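Local coordinates for bumblebee peptidoglycan recognition protein SA (Bombus, PDB 5XZ4), which probably recognises bacterial peptidoglycan in insect immunity, with a preference for the Dap-type over the Lys-type polymer, at residues A[48-53]-A[77-82]. Numbering follows the deposited sequence.
Sequences SECIAQ and GGDGNV
Cys50 lays its sulfur over the carboxylate of Asp79, SG lying 3.6 Å from both CG and OD1 of that aspartate, while its CB is nearest to OD2. This is where the first turns of helix 47-64 meet the hairpin loop joining the antiparallel strands 74-76 and 82-84, at the edge of the mixed sheet of the amidase-like PGRP fold. The sulfur is half of the Cys44-Cys50 disulfide, which ties the start of the helix to the loop before it. With SG anti to the carbonyl carbon (chi1 -67°), the cystine is turned to the hairpin and also packs on its glycine backbone, SG lying 3.7 Å from CA of Gly77. No hydrogen bond crosses between the segments; the contact is van der Waals packing on the buried sulfur of Cys50. Residues 77-80 form a type I beta turn, closed by Gly80 N to Gly77 O at 2.9 Å. The carboxylate is held by its own loop and by Tyr83 of the following strand: OD1 accepts the backbone N of Asn81 in an Asx turn, and OD2 accepts from ND2 of Asn81 and is also hydrogen-bonded to OH of Tyr83, a residue Cys50 also touches. Both Asn81 donors approach the face of the carboxylate opposite to the sulfur, ND2 standing 2.9 Å from OD2 of Asp79 and 81° out of the plane.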
ATOM      1  N   SER A  48      -8.630 -16.007   2.789  1.00 14.06           N
ATOM      2  CA  SER A  48      -9.280 -15.883   4.093  1.00 14.02           C
ATOM      3  C   SER A  48      -8.374 -15.225   5.169  1.00 13.20           C
ATOM      4  O   SER A  48      -8.817 -14.340   5.918  1.00 13.36           O
ATOM      5  CB  SER A  48      -9.810 -17.243   4.539  1.00 16.40           C
ATOM      6  OG  SER A  48     -10.588 -17.076   5.695  1.00 22.11           O
ATOM      7  N   GLU A  49      -7.100 -15.612   5.192  1.00 12.90           N
ATOM      8  CA  GLU A  49      -6.127 -15.048   6.139  1.00 12.63           C
ATOM      9  C   GLU A  49      -5.881 -13.562   5.849  1.00 12.27           C
ATOM     10  O   GLU A  49      -5.772 -12.748   6.772  1.00 11.28           O
ATOM     11  CB  GLU A  49      -4.796 -15.781   6.049  1.00 16.54           C
ATOM     12  CG  GLU A  49      -4.355 -16.527   7.292  1.00 25.22           C
ATOM     13  CD  GLU A  49      -3.301 -17.568   6.947  1.00 28.32           C
ATOM     14  OE1 GLU A  49      -2.236 -17.175   6.453  1.00 24.92           O
ATOM     15  OE2 GLU A  49      -3.537 -18.780   7.161  1.00 31.34           O
ATOM     16  N   CYS A  50      -5.718 -13.218   4.572  1.00 10.87           N
ATOM     17  CA  CYS A  50      -5.422 -11.831   4.217  1.00 10.51           C
ATOM     18  C   CYS A  50      -6.618 -10.908   4.430  1.00  8.92           C
ATOM     19  O   CYS A  50      -6.454  -9.771   4.892  1.00  8.78           O
ATOM     20  CB  CYS A  50      -4.910 -11.783   2.798  1.00 11.22           C
ATOM     21  SG  CYS A  50      -3.282 -12.580   2.577  1.00 12.38           S
ATOM     22  N   ILE A  51      -7.834 -11.413   4.187  1.00  9.19           N
ATOM     23  CA  ILE A  51      -9.040 -10.664   4.523  1.00  8.92           C
ATOM     24  C   ILE A  51      -9.046 -10.336   6.023  1.00  9.73           C
ATOM     25  O   ILE A  51      -9.349  -9.208   6.410  1.00  9.75           O
ATOM     26  CB  ILE A  51     -10.340 -11.443   4.108  1.00  9.29           C
ATOM     27  CG1 ILE A  51     -10.488 -11.402   2.569  1.00 10.54           C
ATOM     28  CG2 ILE A  51     -11.590 -10.919   4.848  1.00  9.16           C
ATOM     29  CD1 ILE A  51     -11.560 -12.334   2.021  1.00 12.47           C
ATOM     30  N   ALA A  52      -8.737 -11.343   6.851  1.00 10.20           N
ATOM     31  CA  ALA A  52      -8.718 -11.125   8.303  1.00 10.29           C
ATOM     32  C   ALA A  52      -7.687 -10.080   8.709  1.00  9.72           C
ATOM     33  O   ALA A  52      -7.947  -9.235   9.582  1.00 10.97           O
ATOM     34  CB  ALA A  52      -8.466 -12.432   9.044  1.00 11.56           C
ATOM     35  N   GLN A  53      -6.503 -10.129   8.088  1.00  9.87           N
ATOM     36  CA  GLN A  53      -5.502  -9.120   8.416  1.00  9.99           C
ATOM     37  C   GLN A  53      -5.960  -7.728   8.044  1.00  8.76           C
ATOM     38  O   GLN A  53      -5.787  -6.785   8.817  1.00  9.28           O
ATOM     39  CB  GLN A  53      -4.145  -9.412   7.770  1.00 12.08           C
ATOM     40  CG  GLN A  53      -3.257 -10.376   8.515  1.00 14.44           C
ATOM     41  CD  GLN A  53      -2.688  -9.779   9.801  1.00 17.09           C
ATOM     42  OE1 GLN A  53      -2.934  -8.621  10.151  1.00 22.67           O
ATOM     43  NE2 GLN A  53      -1.906 -10.551  10.468  1.00 17.31           N
ATOM     44  N   GLY A  77      -1.265  -8.891  -0.096  1.00  7.66           N
ATOM     45  CA  GLY A  77      -1.248 -10.124   0.687  1.00  8.32           C
ATOM     46  C   GLY A  77      -0.225 -11.139   0.230  1.00  9.62           C
ATOM     47  O   GLY A  77       0.164 -11.167  -0.953  1.00 10.40           O
ATOM     48  N   GLY A  78       0.187 -12.033   1.129  1.00 10.26           N
ATOM     49  CA  GLY A  78       1.050 -13.159   0.758  1.00 10.91           C
ATOM     50  C   GLY A  78       0.340 -14.208  -0.102  1.00 11.25           C
ATOM     51  O   GLY A  78       0.990 -15.137  -0.625  1.00 12.39           O
ATOM     52  N   ASP A  79      -0.982 -14.059  -0.248  1.00 10.53           N
ATOM     53  CA  ASP A  79      -1.756 -14.800  -1.262  1.00 11.42           C
ATOM     54  C   ASP A  79      -1.528 -14.272  -2.696  1.00 11.77           C
ATOM     55  O   ASP A  79      -2.035 -14.872  -3.656  1.00 13.42           O
ATOM     56  CB  ASP A  79      -3.261 -14.777  -0.907  1.00 12.67           C
ATOM     57  CG  ASP A  79      -3.865 -13.370  -0.907  1.00 12.80           C
ATOM     58  OD1 ASP A  79      -3.132 -12.356  -1.032  1.00 12.09           O
ATOM     59  OD2 ASP A  79      -5.108 -13.261  -0.784  1.00 14.48           O
ATOM     60  N   GLY A  80      -0.802 -13.158  -2.845  1.00 11.45           N
ATOM     61  CA  GLY A  80      -0.547 -12.586  -4.158  1.00 11.23           C
ATOM     62  C   GLY A  80      -1.634 -11.631  -4.623  1.00 10.99           C
ATOM     63  O   GLY A  80      -1.614 -11.227  -5.788  1.00 12.87           O
ATOM     64  N   ASN A  81      -2.598 -11.301  -3.757  1.00 10.61           N
ATOM     65  CA  ASN A  81      -3.720 -10.427  -4.096  1.00 10.61           C
ATOM     66  C   ASN A  81      -3.526  -9.003  -3.612  1.00  9.47           C
ATOM     67  O   ASN A  81      -2.804  -8.746  -2.632  1.00  9.67           O
ATOM     68  CB  ASN A  81      -5.030 -11.001  -3.553  1.00 11.65           C
ATOM     69  CG  ASN A  81      -5.482 -12.221  -4.319  1.00 13.35           C
ATOM     70  OD1 ASN A  81      -5.497 -12.222  -5.559  1.00 17.62           O
ATOM     71  ND2 ASN A  81      -5.813 -13.271  -3.594  1.00 14.60           N
ATOM     72  N   VAL A  82      -4.177  -8.088  -4.326  1.00  9.42           N
ATOM     73  CA  VAL A  82      -4.228  -6.674  -3.960  1.00  8.93           C
ATOM     74  C   VAL A  82      -5.578  -6.400  -3.290  1.00  8.53           C
ATOM     75  O   VAL A  82      -6.629  -6.732  -3.851  1.00  9.43           O
ATOM     76  CB  VAL A  82      -4.066  -5.769  -5.217  1.00  9.00           C
ATOM     77  CG1 VAL A  82      -4.150  -4.288  -4.836  1.00  9.57           C
ATOM     78  CG2 VAL A  82      -2.750  -6.053  -5.936  1.00 10.05           C
TER